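Local coordinates for protein Lon211 (PDB 6VBK) that forms the N-terminal domain of a mycobacterial Lon protease, an ATP-dependent enzyme, and probably takes part in recognising protein substrates, at residues R59-R71 / D78-R90. Numbering follows the deposited sequence.
Sequences RSVSKPRVLLVPR and DVGTLGVIEQEGR
Bends at chi2 (-76°) and chi4 (59°) carry the Lys63 chain over the backbone of Ile85 to the carboxylate of Glu86, whose own chain bends at chi2 (-79°). The two side chains meet at about a right angle. Lys63 NZ and Glu86 OE1 form a salt bridge at 3.2 Å, weak as a hydrogen bond. A water accepts from Lys63 NZ and donates to Glu86 OE1, at 2.6 Å from the latter, so it bridges the pair. The other carboxylate oxygen, Glu86 OE2, pairs with Arg101. Nearer the backbone, Lys63 CB rests on Val84 CG1 at 3.6 Å. Pro64 lays its ring across Ile85, with Pro64 CB 3.8 Å from Ile85 CG1. Arg65 turns its guanidinium over Leu82. Leu82 CD1 lies above one face of the guanidinium, offset toward its rim, and Leu82 CD2 is 3.6 Å from Arg65 NH2.

Strands 65-70 and 79-88 form an antiparallel beta hairpin in the mixed sheet of the LON substrate-binding domain, a member of the PUA clan. Val66 and Gly83 are a hydrogen-bonded pair, with Gly83 N to Val66 O at 2.8 Å. Leu68 and Thr81 are the next such pair, and Ile85 N adds a bond to Pro64 O at 2.9 Å. Leu68 CD1 lies over Gly83, 4.0 Å from its CA. Thr81 OG1 bonds to Val24 O.

Strand 65-70 also runs parallel to strand 9-19, through backbone bonds of Leu67 and Val69. Strand 79-88 continues the sheet to strand 96-112, where Glu86 and Gln87 form a classic beta bulge opposite Val99. At the other end of the hairpin, helix 183-191 packs on Pro70, Val79 and Thr81.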
# COMPACT_ATOMS: atom_id res chain seq x y z
N ARG B 59 -21.00 0.46 17.88
CA ARG B 59 -20.75 -0.05 16.51
C ARG B 59 -21.74 0.55 15.51
O ARG B 59 -22.96 0.50 15.78
CB ARG B 59 -20.84 -1.57 16.56
CG ARG B 59 -22.24 -2.14 16.41
CD ARG B 59 -23.33 -1.67 17.34
NE ARG B 59 -24.55 -2.37 16.98
CZ ARG B 59 -25.21 -2.17 15.84
NH1 ARG B 59 -24.77 -1.28 14.96
NH2 ARG B 59 -26.32 -2.85 15.59
N SER B 60 -21.23 1.04 14.38
CA SER B 60 -22.07 1.61 13.29
C SER B 60 -21.79 0.84 12.00
O SER B 60 -20.61 0.78 11.60
CB SER B 60 -21.80 3.08 13.12
OG SER B 60 -22.60 3.62 12.08
N VAL B 61 -22.83 0.32 11.35
CA VAL B 61 -22.67 -0.49 10.11
C VAL B 61 -22.39 0.44 8.92
O VAL B 61 -23.23 1.32 8.65
CB VAL B 61 -23.92 -1.35 9.84
CG1 VAL B 61 -23.70 -2.33 8.70
CG2 VAL B 61 -24.38 -2.07 11.09
N SER B 62 -21.26 0.25 8.24
CA SER B 62 -20.93 1.06 7.08
C SER B 62 -21.54 0.45 5.82
O SER B 62 -21.96 -0.71 5.79
CB SER B 62 -19.41 1.19 6.93
OG SER B 62 -18.83 1.70 8.11
N LYS B 63 -21.57 1.25 4.76
CA LYS B 63 -22.06 0.78 3.48
C LYS B 63 -21.11 -0.28 2.91
O LYS B 63 -19.89 -0.13 3.00
CB LYS B 63 -22.20 1.93 2.49
CG LYS B 63 -23.10 3.07 2.95
CD LYS B 63 -24.57 2.70 2.84
CE LYS B 63 -25.46 3.91 3.07
NZ LYS B 63 -25.19 4.99 2.09
N PRO B 64 -21.64 -1.36 2.33
CA PRO B 64 -20.76 -2.38 1.75
C PRO B 64 -19.93 -1.83 0.60
O PRO B 64 -20.39 -1.00 -0.18
CB PRO B 64 -21.75 -3.46 1.27
CG PRO B 64 -22.99 -3.23 2.08
CD PRO B 64 -23.06 -1.75 2.29
N ARG B 65 -18.69 -2.31 0.51
CA ARG B 65 -17.76 -1.90 -0.53
C ARG B 65 -17.41 -3.10 -1.39
O ARG B 65 -16.97 -4.13 -0.88
CB ARG B 65 -16.49 -1.29 0.08
CG ARG B 65 -16.72 0.04 0.78
CD ARG B 65 -15.63 0.33 1.80
NE ARG B 65 -14.30 0.31 1.20
CZ ARG B 65 -13.66 1.39 0.75
NH1 ARG B 65 -14.24 2.58 0.82
NH2 ARG B 65 -12.45 1.27 0.22
N VAL B 66 -17.60 -2.97 -2.70
CA VAL B 66 -17.31 -4.03 -3.65
C VAL B 66 -16.39 -3.49 -4.74
O VAL B 66 -16.22 -2.28 -4.90
CB VAL B 66 -18.58 -4.62 -4.29
CG1 VAL B 66 -19.48 -5.23 -3.22
CG2 VAL B 66 -19.33 -3.55 -5.07
N LEU B 67 -15.78 -4.41 -5.48
CA LEU B 67 -14.94 -4.06 -6.62
C LEU B 67 -15.66 -4.49 -7.89
O LEU B 67 -15.75 -5.69 -8.19
CB LEU B 67 -13.57 -4.73 -6.52
CG LEU B 67 -12.54 -4.26 -7.55
CD1 LEU B 67 -12.37 -2.74 -7.49
CD2 LEU B 67 -11.21 -4.96 -7.35
N LEU B 68 -16.18 -3.51 -8.63
CA LEU B 68 -16.92 -3.77 -9.86
C LEU B 68 -15.92 -3.97 -10.99
O LEU B 68 -15.29 -3.02 -11.45
CB LEU B 68 -17.87 -2.61 -10.16
CG LEU B 68 -18.77 -2.20 -8.99
CD1 LEU B 68 -19.34 -0.82 -9.22
CD2 LEU B 68 -19.89 -3.21 -8.79
N VAL B 69 -15.77 -5.22 -11.44
CA VAL B 69 -14.76 -5.60 -12.42
C VAL B 69 -15.46 -6.10 -13.67
O VAL B 69 -16.25 -7.04 -13.60
CB VAL B 69 -13.81 -6.68 -11.87
CG1 VAL B 69 -12.66 -6.91 -12.84
CG2 VAL B 69 -13.29 -6.28 -10.50
N PRO B 70 -15.18 -5.49 -14.96
CA PRO B 70 -15.63 -5.68 -16.58
C PRO B 70 -15.08 -7.05 -17.00
O PRO B 70 -13.91 -7.13 -17.28
CB PRO B 70 -14.97 -4.52 -17.32
CG PRO B 70 -14.73 -3.52 -16.23
CD PRO B 70 -14.25 -4.36 -15.07
N ARG B 71 -15.91 -8.10 -16.94
CA ARG B 71 -15.44 -9.45 -17.34
C ARG B 71 -16.34 -10.05 -18.41
O ARG B 71 -17.55 -10.21 -18.14
CB ARG B 71 -15.43 -10.39 -16.13
CG ARG B 71 -15.20 -11.85 -16.49
CD ARG B 71 -15.53 -12.81 -15.37
NE ARG B 71 -16.94 -13.15 -15.28
CZ ARG B 71 -17.48 -13.88 -14.31
NH1 ARG B 71 -18.77 -14.14 -14.31
NH2 ARG B 71 -16.72 -14.35 -13.34
N ASP B 78 -7.74 -5.39 -15.62
CA ASP B 78 -6.67 -5.07 -14.68
C ASP B 78 -7.06 -3.97 -13.70
O ASP B 78 -6.36 -3.78 -12.70
CB ASP B 78 -5.40 -4.68 -15.43
CG ASP B 78 -5.64 -3.58 -16.45
OD1 ASP B 78 -6.19 -3.88 -17.53
OD2 ASP B 78 -5.30 -2.41 -16.16
N VAL B 79 -8.14 -3.24 -13.96
CA VAL B 79 -8.62 -2.18 -13.09
C VAL B 79 -10.11 -2.37 -12.87
O VAL B 79 -10.86 -2.59 -13.82
CB VAL B 79 -8.33 -0.78 -13.68
CG1 VAL B 79 -9.11 0.29 -12.93
CG2 VAL B 79 -6.84 -0.48 -13.63
N GLY B 80 -10.53 -2.31 -11.60
CA GLY B 80 -11.93 -2.30 -11.25
C GLY B 80 -12.34 -0.95 -10.69
O GLY B 80 -11.53 -0.06 -10.48
N THR B 81 -13.65 -0.81 -10.47
CA THR B 81 -14.21 0.40 -9.89
C THR B 81 -14.64 0.11 -8.46
O THR B 81 -15.47 -0.79 -8.23
CB THR B 81 -15.39 0.91 -10.71
OG1 THR B 81 -14.96 1.20 -12.04
CG2 THR B 81 -15.96 2.18 -10.08
N LEU B 82 -14.08 0.84 -7.51
CA LEU B 82 -14.55 0.77 -6.13
C LEU B 82 -16.00 1.20 -6.06
O LEU B 82 -16.33 2.34 -6.41
CB LEU B 82 -13.68 1.64 -5.23
CG LEU B 82 -14.13 1.80 -3.77
CD1 LEU B 82 -14.26 0.44 -3.10
CD2 LEU B 82 -13.17 2.69 -3.00
N GLY B 83 -16.87 0.30 -5.62
CA GLY B 83 -18.30 0.56 -5.58
C GLY B 83 -18.83 0.55 -4.16
O GLY B 83 -18.42 -0.28 -3.35
N VAL B 84 -19.72 1.49 -3.87
CA VAL B 84 -20.39 1.58 -2.58
C VAL B 84 -21.85 1.18 -2.78
O VAL B 84 -22.57 1.82 -3.56
CB VAL B 84 -20.28 2.98 -1.98
CG1 VAL B 84 -21.20 3.12 -0.78
CG2 VAL B 84 -18.84 3.28 -1.58
N ILE B 85 -22.28 0.13 -2.10
CA ILE B 85 -23.67 -0.31 -2.15
C ILE B 85 -24.51 0.73 -1.42
O ILE B 85 -24.54 0.75 -0.18
CB ILE B 85 -23.85 -1.71 -1.55
CG1 ILE B 85 -22.98 -2.73 -2.30
CG2 ILE B 85 -25.31 -2.13 -1.61
CD1 ILE B 85 -23.35 -2.91 -3.75
N GLU B 86 -25.18 1.60 -2.17
CA GLU B 86 -25.91 2.70 -1.56
C GLU B 86 -27.27 2.25 -1.03
O GLU B 86 -27.69 2.68 0.05
CB GLU B 86 -26.09 3.84 -2.56
CG GLU B 86 -24.79 4.43 -3.08
CD GLU B 86 -24.14 5.39 -2.10
OE1 GLU B 86 -24.72 5.63 -1.02
OE2 GLU B 86 -23.05 5.92 -2.42
N GLN B 87 -27.97 1.39 -1.77
CA GLN B 87 -29.30 0.96 -1.39
C GLN B 87 -29.48 -0.51 -1.74
O GLN B 87 -28.83 -1.04 -2.65
CB GLN B 87 -30.39 1.78 -2.09
CG GLN B 87 -30.46 3.23 -1.65
CD GLN B 87 -31.53 4.00 -2.38
OE1 GLN B 87 -31.98 3.60 -3.45
NE2 GLN B 87 -31.96 5.12 -1.80
N GLU B 88 -30.36 -1.17 -0.99
CA GLU B 88 -30.76 -2.54 -1.28
C GLU B 88 -32.27 -2.65 -1.13
O GLU B 88 -32.85 -2.13 -0.17
CB GLU B 88 -30.07 -3.55 -0.36
CG GLU B 88 -28.56 -3.64 -0.56
CD GLU B 88 -27.96 -4.83 0.17
OE1 GLU B 88 -28.33 -5.98 -0.16
OE2 GLU B 88 -27.13 -4.61 1.07
N GLY B 89 -32.90 -3.33 -2.08
CA GLY B 89 -34.34 -3.51 -2.08
C GLY B 89 -34.82 -4.25 -3.30
O GLY B 89 -34.23 -5.27 -3.69
N ARG B 90 -35.89 -3.77 -3.93
CA ARG B 90 -36.43 -4.38 -5.14
C ARG B 90 -36.50 -3.35 -6.25
O ARG B 90 -36.98 -2.23 -6.04
CB ARG B 90 -37.80 -5.00 -4.88
CG ARG B 90 -37.75 -6.24 -4.00
CD ARG B 90 -39.07 -7.01 -4.02
NE ARG B 90 -38.99 -8.23 -3.23
CZ ARG B 90 -38.55 -9.39 -3.69
NH1 ARG B 90 -38.14 -9.50 -4.95
NH2 ARG B 90 -38.51 -10.46 -2.90
O HOH W 1 -26.78 6.78 0.09